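Local coordinates for protein putative polyketide synthase (Streptomyces coelicolor, PDB 1U0M) that catalyses the iterative condensation of five malonyl-CoA units and the cyclisation of the resulting pentaketide to 1,3,6,8-tetrahydroxynaphthalene in the biosynthesis of melanin and naphthoquinone metabolites, at residues Met26-Thr29 with Leu30-Ala33; Leu43-Ala46 with Leu47-Ile50; Val61-Ile64 with Glu65-Leu68; Cys179-Pro182 with Thr183-Gly186; Arg303-Leu306 with Thr307-Asn311. All blocks are in the same frame, centred on the assembly; numbering follows the deposited sequence.

In the fold
The five contacts are local, each within one continuous run of chain, and follow one another in numerical order. Contacts 1 and 2 lie on successive helices, 26-37 and 43-52, with centres about 11 Å apart and side chains packed together. Contact 3, at the start of helix 64-67, touches contact 1 through Leu32, Ile64 and Leu68, while Tyr180 and Pro182 of contact 4 rest on the backbone of Thr67 and Leu68. Packing thus links these four in series, 2 to 1 to 3 to 4, in the N-terminal domain. Contact 5 belongs to the C-terminal domain, about 17 Å between centres from contact 1, and brings Asn311 beside Cys146, probably the active-site cysteine of this thiolase-like fold.

Contact 1 (Met26-Thr29 with Leu30-Ala33); sequences MEET and LELA
Glu27 and Glu31 bring their carboxylates together one turn apart on an alpha helix, 26-37, a surface helix in the N-terminal part of the thiolase-like fold. The two groups meet OE2 to OE2 at 3.8 Å and their planes differ by only 22°. Such proximity of like charges is probably eased by solvent around Glu27 and by a long, weak ion pair from Glu31 to Arg35, and it may raise the proton affinity of one acid. Glu28 takes a different attitude to the same neighbour: its carboxylate plane stands 80° from that of Glu31, and the OE2 atoms of Glu28 and Glu31 are 6.2 Å apart. Its CG is the part that comes near Glu31.

The apolar face is built from Met26 and Leu30. Bends at the second and third torsions of Met26 fold its methyl back toward Leu30 CD1, although the modelled separation is too short to be trusted. Leu30 CD1 also lies 3.5 Å from Met26 O. Beyond them Ile50 of helix 43-52 covers both side chains. Thr29, on the buried side, sets OG1 beside its own backbone N (chi1 -66°), where it bonds to Thr25 O. The helical bond Leu32 N to Glu28 O, 3.0 Å, is nearly straight, and over that same carbonyl the branch carbon CG of Leu32 sits 3.2 Å from Glu28 O.

Contact 2 (Leu43-Ala46 with Leu47-Ile50); sequences LPLA and LRLI
Residues Leu43-Ala46 and Leu47-Ile50 make up two successive turns of one alpha helix, tied by bonds from each N-H to the carbonyl four residues earlier. Leu47 N meets Leu43 O at 2.9 Å with an N-H...O angle of 172°, and Ile50 N reaches Ala46 O at 3.0 Å. Between them Arg48 N bonds to Pro44 O. Pro44 itself has no N-H to give, a lack that costs little in the opening turn, where backbone donors have no carbonyl a turn behind them.

Leu43 and Leu47 pack branch against branch, with Leu43 CD1 3.9 Å from Leu47 CD1 and Leu43 CG 4.0 Å from Leu47 CD2. The first of these reaches forward because its CG is turned away from the backbone N (chi1 179°). This is one face of a helix pair in the N-terminal part of the chalcone synthase fold: Leu47 lies on Ala33 and Arg34, and Ile50 on Met26 and Leu30, all of helix 26-37. Around the helix, Ala46 and Leu49 turn to Leu190 and Leu191 of helix 187-195. Ile50 keeps CG1 close over the backbone, 3.3 Å from Ala46 O.

Contact 3 (Val61-Ile64 with Glu65-Leu68); sequences VQPI and EDTL
Gln62 reaches along the start of helix 64-67 to Asp66 and Thr67, and its side chain can be traced outward as it crosses that first turn. CB lies 4.1 Å from Asp66 CB, the two chains crossing obliquely. CG is set beside the residue's own backbone N (chi1 -46°) and the rest runs on extended, carrying the amide down past the turn. There OE1 comes 4.0 Å from Asp66 CB, while NE2 passes 4.0 Å from Thr67 CA and donates a hydrogen to a water at 3.1 Å. That water can donate in turn to Asp66 O, although other acceptors compete for its protons, so solvent may join side chain and turn.

Pro63 occupies the N-cap position. Its carbonyl accepts from Thr67 N, but the placing of that oxygen is less sure. Asp66 lays its carboxylate against the proline ring, OD2 being 3.0 Å from Pro63 CD, and Glu65 curls back so that its OE2 stands 3.5 Å from Pro63 CB. On another side of the turn Ile64 extends CD1 to within 4.0 Å of Leu68 CG; these two also pack on helix 26-37, Ile64 on Leu32 and Leu68 on Arg36.

The first backbone N-H groups of a helix point toward its N-terminal end, with no helical carbonyl ahead of them. Glu65 and Asp66, at the second and third helical positions, would therefore probably interact favourably with the helix dipole, while Ile64 and Leu68 supply the apolar side of the turn.

Contact 4 (Cys179-Pro182 with Thr183-Gly186); sequences CYQP and TDLG. With GOL (glycerol), chain D.
Gln181 and Asp184 close a type I beta turn in the loop between strand 167-175 and helix 187-195. The bond that defines it runs from Asp184 N to Gln181 O, 2.8 Å with an N-H...O angle of 149°, and the donor stands 41° out of the carbonyl plane rather than on a lone pair. Pro182 takes the second place of the turn, where its ring-restricted phi suits the bend. A water 3.0 Å from Gln181 O can donate to it, though other acceptors compete; its approach to Asp184 O is too short to be relied on.

Glycerol, probably from the crystallisation liquor, supplies the other polar contacts. Gln181 N points almost straight at its O1, 2.8 Å away, and its O2 donates to Asp184 OD1 at 3.0 Å. It is also hydrogen-bonded to Phe241 N and Asn193 OD1.

Van der Waals contacts fill in between. The side chains of Gln181 and Asp184 lie alongside each other and point the same way, with Gln181 CB 3.7 Å from Asp184 OD1. Thr183 turns OG1 between its backbone N and carbonyl carbon (chi1 58°), which leaves it 3.9 Å from Gln181 CB. Pro182 N sits over one face of the Tyr180 ring, off toward the rim, and Leu185 CD2 approaches Pro182 O at 3.7 Å. His240 lies against the turn from strand 238-243.

A backbone donor and a carboxylate facing one small molecule make a polar niche that can accept and donate at once, which fits the capture of a polyol there without implying that a substrate uses it.

Contact 5 (Arg303-Leu306 with Thr307-Asn311); sequences RATL and TEYGN
Thr307 and Arg303 meet one turn apart near the end of helix 300-308, and here the polar packing is tight. With OG1 anti to its carbonyl carbon (chi1 -61°), Thr307 folds the hydroxyl back to donate to Arg303 O at 2.7 Å. Its backbone N gives to the same oxygen at 3.0 Å, so two donors grip one carbonyl from opposite faces of its plane. Close by, Tyr309 N bonds to Thr305 O at 2.6 Å. Gly310 then leaves helical geometry with a phi of 90°, and its N makes weak bonds to Thr305 O and Leu306 O. The reversal turns Gly310 O back over the preceding turn, where it lies 3.5 Å from Leu306 CA in a CA-H...O contact. Leu306 CD2 also touches this oxygen, and rests 4.1 Å from Asn311 CA.

The flank toward helix 315-326 is looser. Buried Thr305 only brushes partly exposed Tyr309 there, CG2 to CD1 at 4.0 Å, and polar ends look outside the turn. Glu308, also partly exposed, is salt-bridged to Arg323, which forms a cation-pi contact with Tyr309, while Thr305 OG1 bonds to Asp319. Arg303 leads off toward helix 281-291, where its guanidinium makes a long, weak ion pair with Asp286.

The glycine lets the chain break from the helix and hand Asn311 inward, where its OD1 is bonded to Ala313 N and its side chain touches that of Cys146. Such a position is consistent with the asparagine of the Cys-His-Asn triad of chalcone synthases, and suggests that the helix end, with the backbone bonds of Asn311 to Leu195 and Gly197, fixes where this amide stands.

Contact 1 (Met26-Thr29 with Leu30-Ala33)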
loop_
_atom_site.group_PDB
_atom_site.type_symbol
_atom_site.label_atom_id
_atom_site.label_comp_id
_atom_site.label_asym_id
_atom_site.label_seq_id
_atom_site.Cartn_x
_atom_site.Cartn_y
_atom_site.Cartn_z
ATOM N N MET A 26 9.580 -30.365 -9.213
ATOM C CA MET A 26 10.925 -29.955 -9.574
ATOM C C MET A 26 11.261 -30.492 -10.956
ATOM O O MET A 26 11.735 -29.764 -11.824
ATOM C CB MET A 26 11.913 -30.544 -8.571
ATOM C CG MET A 26 13.363 -30.476 -8.999
ATOM S SD MET A 26 14.030 -28.885 -8.645
ATOM C CE MET A 26 13.400 -27.938 -9.969
ATOM N N GLU A 27 11.018 -31.784 -11.132
ATOM C CA GLU A 27 11.298 -32.475 -12.379
ATOM C C GLU A 27 10.615 -31.797 -13.553
ATOM O O GLU A 27 11.245 -31.547 -14.578
ATOM C CB GLU A 27 10.839 -33.938 -12.294
ATOM C CG GLU A 27 11.816 -34.909 -12.956
ATOM C CD GLU A 27 11.137 -36.113 -13.601
ATOM O OE1 GLU A 27 10.372 -36.818 -12.905
ATOM O OE2 GLU A 27 11.379 -36.358 -14.809
ATOM N N GLU A 28 9.324 -31.511 -13.397
ATOM C CA GLU A 28 8.547 -30.858 -14.442
ATOM C C GLU A 28 9.135 -29.509 -14.803
ATOM O O GLU A 28 9.236 -29.165 -15.986
ATOM C CB GLU A 28 7.103 -30.655 -13.993
ATOM C CG GLU A 28 6.312 -31.928 -13.805
ATOM C CD GLU A 28 5.055 -31.672 -13.007
ATOM O OE1 GLU A 28 4.319 -30.721 -13.351
ATOM O OE2 GLU A 28 4.799 -32.415 -12.037
ATOM N N THR A 29 9.509 -28.749 -13.778
ATOM C CA THR A 29 10.090 -27.425 -13.986
ATOM C C THR A 29 11.307 -27.537 -14.885
ATOM O O THR A 29 11.456 -26.767 -15.839
ATOM C CB THR A 29 10.528 -26.759 -12.657
ATOM O OG1 THR A 29 9.379 -26.482 -11.846
ATOM C CG2 THR A 29 11.248 -25.456 -12.934
ATOM N N LEU A 30 12.167 -28.511 -14.585
ATOM C CA LEU A 30 13.381 -28.726 -15.370
ATOM C C LEU A 30 13.065 -29.075 -16.814
ATOM O O LEU A 30 13.722 -28.578 -17.723
ATOM C CB LEU A 30 14.235 -29.835 -14.739
ATOM C CG LEU A 30 15.320 -29.377 -13.753
ATOM C CD1 LEU A 30 14.752 -28.369 -12.797
ATOM C CD2 LEU A 30 15.898 -30.570 -13.002
ATOM N N GLU A 31 12.068 -29.934 -17.025
ATOM C CA GLU A 31 11.681 -30.327 -18.382
ATOM C C GLU A 31 11.270 -29.112 -19.198
ATOM O O GLU A 31 11.815 -28.860 -20.273
ATOM C CB GLU A 31 10.510 -31.308 -18.353
ATOM C CG GLU A 31 10.775 -32.564 -17.559
ATOM C CD GLU A 31 9.548 -33.457 -17.467
ATOM O OE1 GLU A 31 9.032 -33.862 -18.536
ATOM O OE2 GLU A 31 9.103 -33.749 -16.328
ATOM N N LEU A 32 10.297 -28.366 -18.677
ATOM C CA LEU A 32 9.795 -27.171 -19.346
ATOM C C LEU A 32 10.959 -26.230 -19.643
ATOM O O LEU A 32 11.171 -25.835 -20.788
ATOM C CB LEU A 32 8.752 -26.450 -18.468
ATOM C CG LEU A 32 7.556 -27.248 -17.935
ATOM C CD1 LEU A 32 6.601 -26.319 -17.251
ATOM C CD2 LEU A 32 6.845 -27.961 -19.060
ATOM N N ALA A 33 11.716 -25.879 -18.612
ATOM C CA ALA A 33 12.857 -24.987 -18.782
ATOM C C ALA A 33 13.773 -25.489 -19.889
ATOM O O ALA A 33 14.299 -24.705 -20.681
ATOM C CB ALA A 33 13.624 -24.870 -17.486
#

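Contact 2 (Leu43-Ala46 with Leu47-Ile50)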
loop_
_atom_site.group_PDB
_atom_site.type_symbol
_atom_site.label_atom_id
_atom_site.label_comp_id
_atom_site.label_asym_id
_atom_site.label_seq_id
_atom_site.Cartn_x
_atom_site.Cartn_y
_atom_site.Cartn_z
ATOM N N LEU A 43 21.851 -22.180 -20.180
ATOM C CA LEU A 43 20.885 -23.203 -19.791
ATOM C C LEU A 43 21.357 -24.171 -18.695
ATOM O O LEU A 43 20.699 -24.309 -17.665
ATOM C CB LEU A 43 20.444 -23.999 -21.023
ATOM C CG LEU A 43 19.440 -25.128 -20.768
ATOM C CD1 LEU A 43 18.098 -24.538 -20.388
ATOM C CD2 LEU A 43 19.304 -25.984 -22.024
ATOM N N PRO A 44 22.503 -24.852 -18.897
ATOM C CA PRO A 44 22.965 -25.784 -17.859
ATOM C C PRO A 44 23.093 -25.108 -16.499
ATOM O O PRO A 44 22.731 -25.683 -15.476
ATOM C CB PRO A 44 24.310 -26.290 -18.406
ATOM C CG PRO A 44 24.771 -25.185 -19.271
ATOM C CD PRO A 44 23.513 -24.709 -19.961
ATOM N N LEU A 45 23.582 -23.876 -16.498
ATOM C CA LEU A 45 23.735 -23.127 -15.258
ATOM C C LEU A 45 22.362 -22.872 -14.626
ATOM O O LEU A 45 22.183 -22.998 -13.408
ATOM C CB LEU A 45 24.424 -21.789 -15.537
ATOM C CG LEU A 45 24.378 -20.820 -14.350
ATOM C CD1 LEU A 45 25.281 -21.331 -13.221
ATOM C CD2 LEU A 45 24.810 -19.432 -14.805
ATOM N N ALA A 46 21.395 -22.523 -15.468
ATOM C CA ALA A 46 20.043 -22.231 -15.011
ATOM C C ALA A 46 19.426 -23.440 -14.327
ATOM O O ALA A 46 18.939 -23.351 -13.192
ATOM C CB ALA A 46 19.176 -21.789 -16.194
ATOM N N LEU A 47 19.453 -24.574 -15.020
ATOM C CA LEU A 47 18.900 -25.818 -14.484
ATOM C C LEU A 47 19.526 -26.245 -13.153
ATOM O O LEU A 47 18.818 -26.684 -12.241
ATOM C CB LEU A 47 19.065 -26.934 -15.517
ATOM C CG LEU A 47 17.936 -27.137 -16.539
ATOM C CD1 LEU A 47 17.179 -25.851 -16.779
ATOM C CD2 LEU A 47 18.525 -27.669 -17.830
ATOM N N ARG A 48 20.849 -26.125 -13.047
ATOM C CA ARG A 48 21.566 -26.513 -11.834
ATOM C C ARG A 48 21.111 -25.669 -10.654
ATOM O O ARG A 48 20.810 -26.189 -9.572
ATOM C CB ARG A 48 23.087 -26.355 -12.037
ATOM C CG ARG A 48 23.928 -26.609 -10.769
ATOM C CD ARG A 48 25.432 -26.728 -11.084
ATOM N NE ARG A 48 26.002 -25.460 -11.526
ATOM C CZ ARG A 48 26.282 -24.445 -10.717
ATOM N NH1 ARG A 48 26.060 -24.546 -9.414
ATOM N NH2 ARG A 48 26.757 -23.318 -11.211
ATOM N N LEU A 49 21.084 -24.358 -10.872
ATOM C CA LEU A 49 20.670 -23.394 -9.858
ATOM C C LEU A 49 19.273 -23.727 -9.356
ATOM O O LEU A 49 19.024 -23.787 -8.152
ATOM C CB LEU A 49 20.691 -21.983 -10.451
ATOM C CG LEU A 49 22.055 -21.269 -10.491
ATOM C CD1 LEU A 49 23.111 -22.189 -11.059
ATOM C CD2 LEU A 49 21.950 -20.005 -11.324
ATOM N N ILE A 50 18.364 -23.956 -10.291
ATOM C CA ILE A 50 17.001 -24.294 -9.926
ATOM C C ILE A 50 16.981 -25.564 -9.093
ATOM O O ILE A 50 16.436 -25.592 -7.991
ATOM C CB ILE A 50 16.133 -24.487 -11.184
ATOM C CG1 ILE A 50 15.940 -23.135 -11.883
ATOM C CG2 ILE A 50 14.782 -25.080 -10.798
ATOM C CD1 ILE A 50 15.214 -23.216 -13.193
#

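Contact 3 (Val61-Ile64 with Glu65-Leu68)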
loop_
_atom_site.group_PDB
_atom_site.type_symbol
_atom_site.label_atom_id
_atom_site.label_comp_id
_atom_site.label_asym_id
_atom_site.label_seq_id
_atom_site.Cartn_x
_atom_site.Cartn_y
_atom_site.Cartn_z
ATOM N N VAL A 61 -2.531 -21.235 -9.377
ATOM C CA VAL A 61 -3.976 -21.141 -9.478
ATOM C C VAL A 61 -4.574 -21.640 -10.796
ATOM O O VAL A 61 -5.737 -22.033 -10.827
ATOM C CB VAL A 61 -4.461 -19.694 -9.186
ATOM C CG1 VAL A 61 -4.296 -19.389 -7.693
ATOM C CG2 VAL A 61 -3.672 -18.680 -10.019
ATOM N N GLN A 62 -3.794 -21.628 -11.876
ATOM C CA GLN A 62 -4.293 -22.114 -13.164
ATOM C C GLN A 62 -3.502 -23.346 -13.620
ATOM O O GLN A 62 -2.371 -23.549 -13.199
ATOM C CB GLN A 62 -4.135 -21.063 -14.254
ATOM C CG GLN A 62 -4.551 -19.647 -13.933
ATOM C CD GLN A 62 -4.211 -18.735 -15.089
ATOM O OE1 GLN A 62 -4.977 -18.614 -16.038
ATOM N NE2 GLN A 62 -3.038 -18.121 -15.036
ATOM N N PRO A 63 -4.080 -24.167 -14.515
ATOM C CA PRO A 63 -3.362 -25.352 -14.984
ATOM C C PRO A 63 -2.035 -24.860 -15.554
ATOM O O PRO A 63 -1.931 -23.698 -15.936
ATOM C CB PRO A 63 -4.283 -25.911 -16.063
ATOM C CG PRO A 63 -5.694 -25.432 -15.592
ATOM C CD PRO A 63 -5.381 -24.019 -15.203
ATOM N N ILE A 64 -1.030 -25.729 -15.628
ATOM C CA ILE A 64 0.277 -25.305 -16.129
ATOM C C ILE A 64 0.248 -24.764 -17.557
ATOM O O ILE A 64 0.943 -23.798 -17.861
ATOM C CB ILE A 64 1.329 -26.456 -16.025
ATOM C CG1 ILE A 64 2.701 -25.959 -16.483
ATOM C CG2 ILE A 64 0.893 -27.654 -16.865
ATOM C CD1 ILE A 64 3.313 -24.880 -15.609
ATOM N N GLU A 65 -0.558 -25.367 -18.433
ATOM C CA GLU A 65 -0.621 -24.902 -19.821
ATOM C C GLU A 65 -1.181 -23.481 -19.945
ATOM O O GLU A 65 -0.847 -22.763 -20.888
ATOM C CB GLU A 65 -1.477 -25.832 -20.686
ATOM C CG GLU A 65 -1.107 -27.295 -20.628
ATOM C CD GLU A 65 -1.718 -28.006 -19.434
ATOM O OE1 GLU A 65 -1.567 -29.238 -19.352
ATOM O OE2 GLU A 65 -2.349 -27.343 -18.580
ATOM N N ASP A 66 -2.037 -23.079 -19.003
ATOM C CA ASP A 66 -2.615 -21.737 -19.045
ATOM C C ASP A 66 -1.662 -20.722 -18.410
ATOM O O ASP A 66 -1.559 -19.594 -18.876
ATOM C CB ASP A 66 -3.960 -21.685 -18.318
ATOM C CG ASP A 66 -4.990 -22.632 -18.907
ATOM O OD1 ASP A 66 -5.206 -22.620 -20.133
ATOM O OD2 ASP A 66 -5.603 -23.388 -18.134
ATOM N N THR A 67 -0.963 -21.121 -17.351
ATOM C CA THR A 67 -0.037 -20.204 -16.699
ATOM C C THR A 67 1.186 -19.918 -17.553
ATOM O O THR A 67 1.827 -18.883 -17.387
ATOM C CB THR A 67 0.400 -20.708 -15.299
ATOM O OG1 THR A 67 1.809 -20.499 -15.119
ATOM C CG2 THR A 67 0.081 -22.113 -15.126
ATOM N N LEU A 68 1.499 -20.824 -18.478
ATOM C CA LEU A 68 2.643 -20.635 -19.374
ATOM C C LEU A 68 2.298 -19.642 -20.490
ATOM O O LEU A 68 3.172 -19.017 -21.095
ATOM C CB LEU A 68 3.065 -21.968 -19.978
ATOM C CG LEU A 68 3.793 -22.983 -19.091
ATOM C CD1 LEU A 68 4.001 -24.267 -19.895
ATOM C CD2 LEU A 68 5.133 -22.429 -18.620
HETATM O O HOH W 1 -1.668 -16.668 -17.391
#

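Contact 4 (Cys179-Pro182 with Thr183-Gly186)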
loop_
_atom_site.group_PDB
_atom_site.type_symbol
_atom_site.label_atom_id
_atom_site.label_comp_id
_atom_site.label_asym_id
_atom_site.label_seq_id
_atom_site.Cartn_x
_atom_site.Cartn_y
_atom_site.Cartn_z
ATOM N N CYS A 179 2.695 -13.599 -12.769
ATOM C CA CYS A 179 3.716 -12.631 -13.110
ATOM C C CYS A 179 4.762 -13.311 -13.968
ATOM O O CYS A 179 5.844 -12.793 -14.156
ATOM C CB CYS A 179 4.342 -12.036 -11.846
ATOM S SG CYS A 179 3.254 -10.853 -10.991
ATOM N N TYR A 180 4.427 -14.484 -14.497
ATOM C CA TYR A 180 5.346 -15.215 -15.372
ATOM C C TYR A 180 5.441 -14.456 -16.695
ATOM O O TYR A 180 4.415 -14.161 -17.312
ATOM C CB TYR A 180 4.829 -16.635 -15.631
ATOM C CG TYR A 180 5.601 -17.365 -16.710
ATOM C CD1 TYR A 180 6.966 -17.661 -16.552
ATOM C CD2 TYR A 180 4.989 -17.706 -17.910
ATOM C CE1 TYR A 180 7.691 -18.271 -17.577
ATOM C CE2 TYR A 180 5.700 -18.313 -18.934
ATOM C CZ TYR A 180 7.048 -18.590 -18.766
ATOM O OH TYR A 180 7.750 -19.152 -19.802
ATOM N N GLN A 181 6.664 -14.147 -17.129
ATOM C CA GLN A 181 6.890 -13.406 -18.373
ATOM C C GLN A 181 7.774 -14.166 -19.355
ATOM O O GLN A 181 9.008 -14.091 -19.283
ATOM C CB GLN A 181 7.554 -12.059 -18.082
ATOM C CG GLN A 181 6.901 -11.238 -16.993
ATOM C CD GLN A 181 5.604 -10.562 -17.416
ATOM O OE1 GLN A 181 4.913 -9.994 -16.582
ATOM N NE2 GLN A 181 5.287 -10.604 -18.705
ATOM N N PRO A 182 7.158 -14.877 -20.313
ATOM C CA PRO A 182 7.886 -15.657 -21.323
ATOM C C PRO A 182 9.054 -14.882 -21.921
ATOM O O PRO A 182 10.090 -15.461 -22.269
ATOM C CB PRO A 182 6.815 -15.952 -22.363
ATOM C CG PRO A 182 5.582 -16.025 -21.558
ATOM C CD PRO A 182 5.716 -14.862 -20.619
ATOM N N THR A 183 8.874 -13.571 -22.029
ATOM C CA THR A 183 9.884 -12.680 -22.584
ATOM C C THR A 183 11.175 -12.528 -21.773
ATOM O O THR A 183 12.226 -12.261 -22.347
ATOM C CB THR A 183 9.297 -11.271 -22.805
ATOM O OG1 THR A 183 8.802 -10.765 -21.563
ATOM C CG2 THR A 183 8.157 -11.318 -23.803
ATOM N N ASP A 184 11.102 -12.659 -20.448
ATOM C CA ASP A 184 12.290 -12.531 -19.606
ATOM C C ASP A 184 13.164 -13.777 -19.816
ATOM O O ASP A 184 12.816 -14.877 -19.372
ATOM C CB ASP A 184 11.881 -12.382 -18.132
ATOM C CG ASP A 184 11.248 -11.017 -17.829
ATOM O OD1 ASP A 184 10.725 -10.809 -16.710
ATOM O OD2 ASP A 184 11.279 -10.143 -18.710
ATOM N N LEU A 185 14.296 -13.590 -20.498
ATOM C CA LEU A 185 15.210 -14.684 -20.819
ATOM C C LEU A 185 16.535 -14.722 -20.065
ATOM O O LEU A 185 17.377 -15.562 -20.365
ATOM C CB LEU A 185 15.503 -14.692 -22.321
ATOM C CG LEU A 185 14.328 -14.841 -23.291
ATOM C CD1 LEU A 185 14.859 -14.721 -24.713
ATOM C CD2 LEU A 185 13.614 -16.189 -23.084
ATOM N N GLY A 186 16.741 -13.821 -19.108
ATOM C CA GLY A 186 17.984 -13.850 -18.346
ATOM C C GLY A 186 17.979 -15.010 -17.352
ATOM O O GLY A 186 16.905 -15.425 -16.911
HETATM C C1 GOL D . 9.719 -13.706 -15.649
HETATM O O1 GOL D . 8.851 -14.838 -15.506
HETATM C C2 GOL D . 9.713 -13.009 -14.300
HETATM O O2 GOL D . 10.981 -12.341 -14.181
HETATM C C3 GOL D . 8.556 -12.047 -14.271
HETATM O O3 GOL D . 8.404 -11.326 -13.051
HETATM O O HOH W 2 10.945 -16.380 -19.086
#

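Contact 5 (Arg303-Leu306 with Thr307-Asn311)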
loop_
_atom_site.group_PDB
_atom_site.type_symbol
_atom_site.label_atom_id
_atom_site.label_comp_id
_atom_site.label_asym_id
_atom_site.label_seq_id
_atom_site.Cartn_x
_atom_site.Cartn_y
_atom_site.Cartn_z
ATOM N N ARG A 303 12.280 -23.086 5.549
ATOM C CA ARG A 303 12.743 -23.984 4.506
ATOM C C ARG A 303 11.674 -25.006 4.127
ATOM O O ARG A 303 11.644 -25.487 2.995
ATOM C CB ARG A 303 14.029 -24.690 4.949
ATOM C CG ARG A 303 14.796 -25.329 3.799
ATOM C CD ARG A 303 16.212 -25.766 4.184
ATOM N NE ARG A 303 17.072 -24.645 4.566
ATOM C CZ ARG A 303 17.126 -24.121 5.787
ATOM N NH1 ARG A 303 16.371 -24.619 6.759
ATOM N NH2 ARG A 303 17.931 -23.093 6.036
ATOM N N ALA A 304 10.794 -25.330 5.067
ATOM C CA ALA A 304 9.724 -26.288 4.811
ATOM C C ALA A 304 8.677 -25.702 3.859
ATOM O O ALA A 304 8.138 -26.405 2.998
ATOM C CB ALA A 304 9.063 -26.688 6.123
ATOM N N THR A 305 8.383 -24.415 4.017
ATOM C CA THR A 305 7.404 -23.750 3.157
ATOM C C THR A 305 7.947 -23.693 1.736
ATOM O O THR A 305 7.236 -23.967 0.768
ATOM C CB THR A 305 7.132 -22.299 3.620
ATOM O OG1 THR A 305 6.637 -22.312 4.962
ATOM C CG2 THR A 305 6.109 -21.616 2.711
ATOM N N LEU A 306 9.221 -23.348 1.616
ATOM C CA LEU A 306 9.845 -23.225 0.308
ATOM C C LEU A 306 9.964 -24.576 -0.404
ATOM O O LEU A 306 9.799 -24.662 -1.622
ATOM C CB LEU A 306 11.220 -22.559 0.460
ATOM C CG LEU A 306 11.271 -21.284 1.320
ATOM C CD1 LEU A 306 12.705 -20.765 1.381
ATOM C CD2 LEU A 306 10.353 -20.217 0.752
ATOM N N THR A 307 10.230 -25.627 0.368
ATOM C CA THR A 307 10.384 -26.971 -0.176
ATOM C C THR A 307 9.078 -27.524 -0.732
ATOM O O THR A 307 9.073 -28.210 -1.764
ATOM C CB THR A 307 10.927 -27.952 0.905
ATOM O OG1 THR A 307 12.213 -27.506 1.352
ATOM C CG2 THR A 307 11.078 -29.344 0.337
ATOM N N GLU A 308 7.979 -27.210 -0.053
ATOM C CA GLU A 308 6.656 -27.689 -0.446
ATOM C C GLU A 308 5.789 -26.695 -1.237
ATOM O O GLU A 308 4.948 -27.099 -2.041
ATOM C CB GLU A 308 5.887 -28.149 0.805
ATOM C CG GLU A 308 4.449 -28.542 0.524
ATOM C CD GLU A 308 3.677 -28.997 1.758
ATOM O OE1 GLU A 308 3.768 -28.338 2.820
ATOM O OE2 GLU A 308 2.954 -30.010 1.647
ATOM N N TYR A 309 5.989 -25.403 -1.021
ATOM C CA TYR A 309 5.177 -24.403 -1.701
ATOM C C TYR A 309 5.993 -23.513 -2.626
ATOM O O TYR A 309 5.470 -22.942 -3.582
ATOM C CB TYR A 309 4.459 -23.531 -0.655
ATOM C CG TYR A 309 3.453 -24.273 0.207
ATOM C CD1 TYR A 309 3.024 -23.744 1.427
ATOM C CD2 TYR A 309 2.912 -25.492 -0.205
ATOM C CE1 TYR A 309 2.078 -24.409 2.214
ATOM C CE2 TYR A 309 1.969 -26.166 0.568
ATOM C CZ TYR A 309 1.556 -25.620 1.774
ATOM O OH TYR A 309 0.617 -26.283 2.531
ATOM N N GLY A 310 7.282 -23.404 -2.340
ATOM C CA GLY A 310 8.134 -22.550 -3.138
ATOM C C GLY A 310 8.086 -21.197 -2.473
ATOM O O GLY A 310 7.635 -21.077 -1.335
ATOM N N ASN A 311 8.547 -20.168 -3.164
ATOM C CA ASN A 311 8.513 -18.843 -2.585
ATOM C C ASN A 311 7.155 -18.225 -2.869
ATOM O O ASN A 311 6.857 -17.841 -4.003
ATOM C CB ASN A 311 9.599 -17.965 -3.182
ATOM C CG ASN A 311 9.790 -16.703 -2.404
ATOM O OD1 ASN A 311 8.820 -16.131 -1.879
ATOM N ND2 ASN A 311 11.036 -16.242 -2.317
#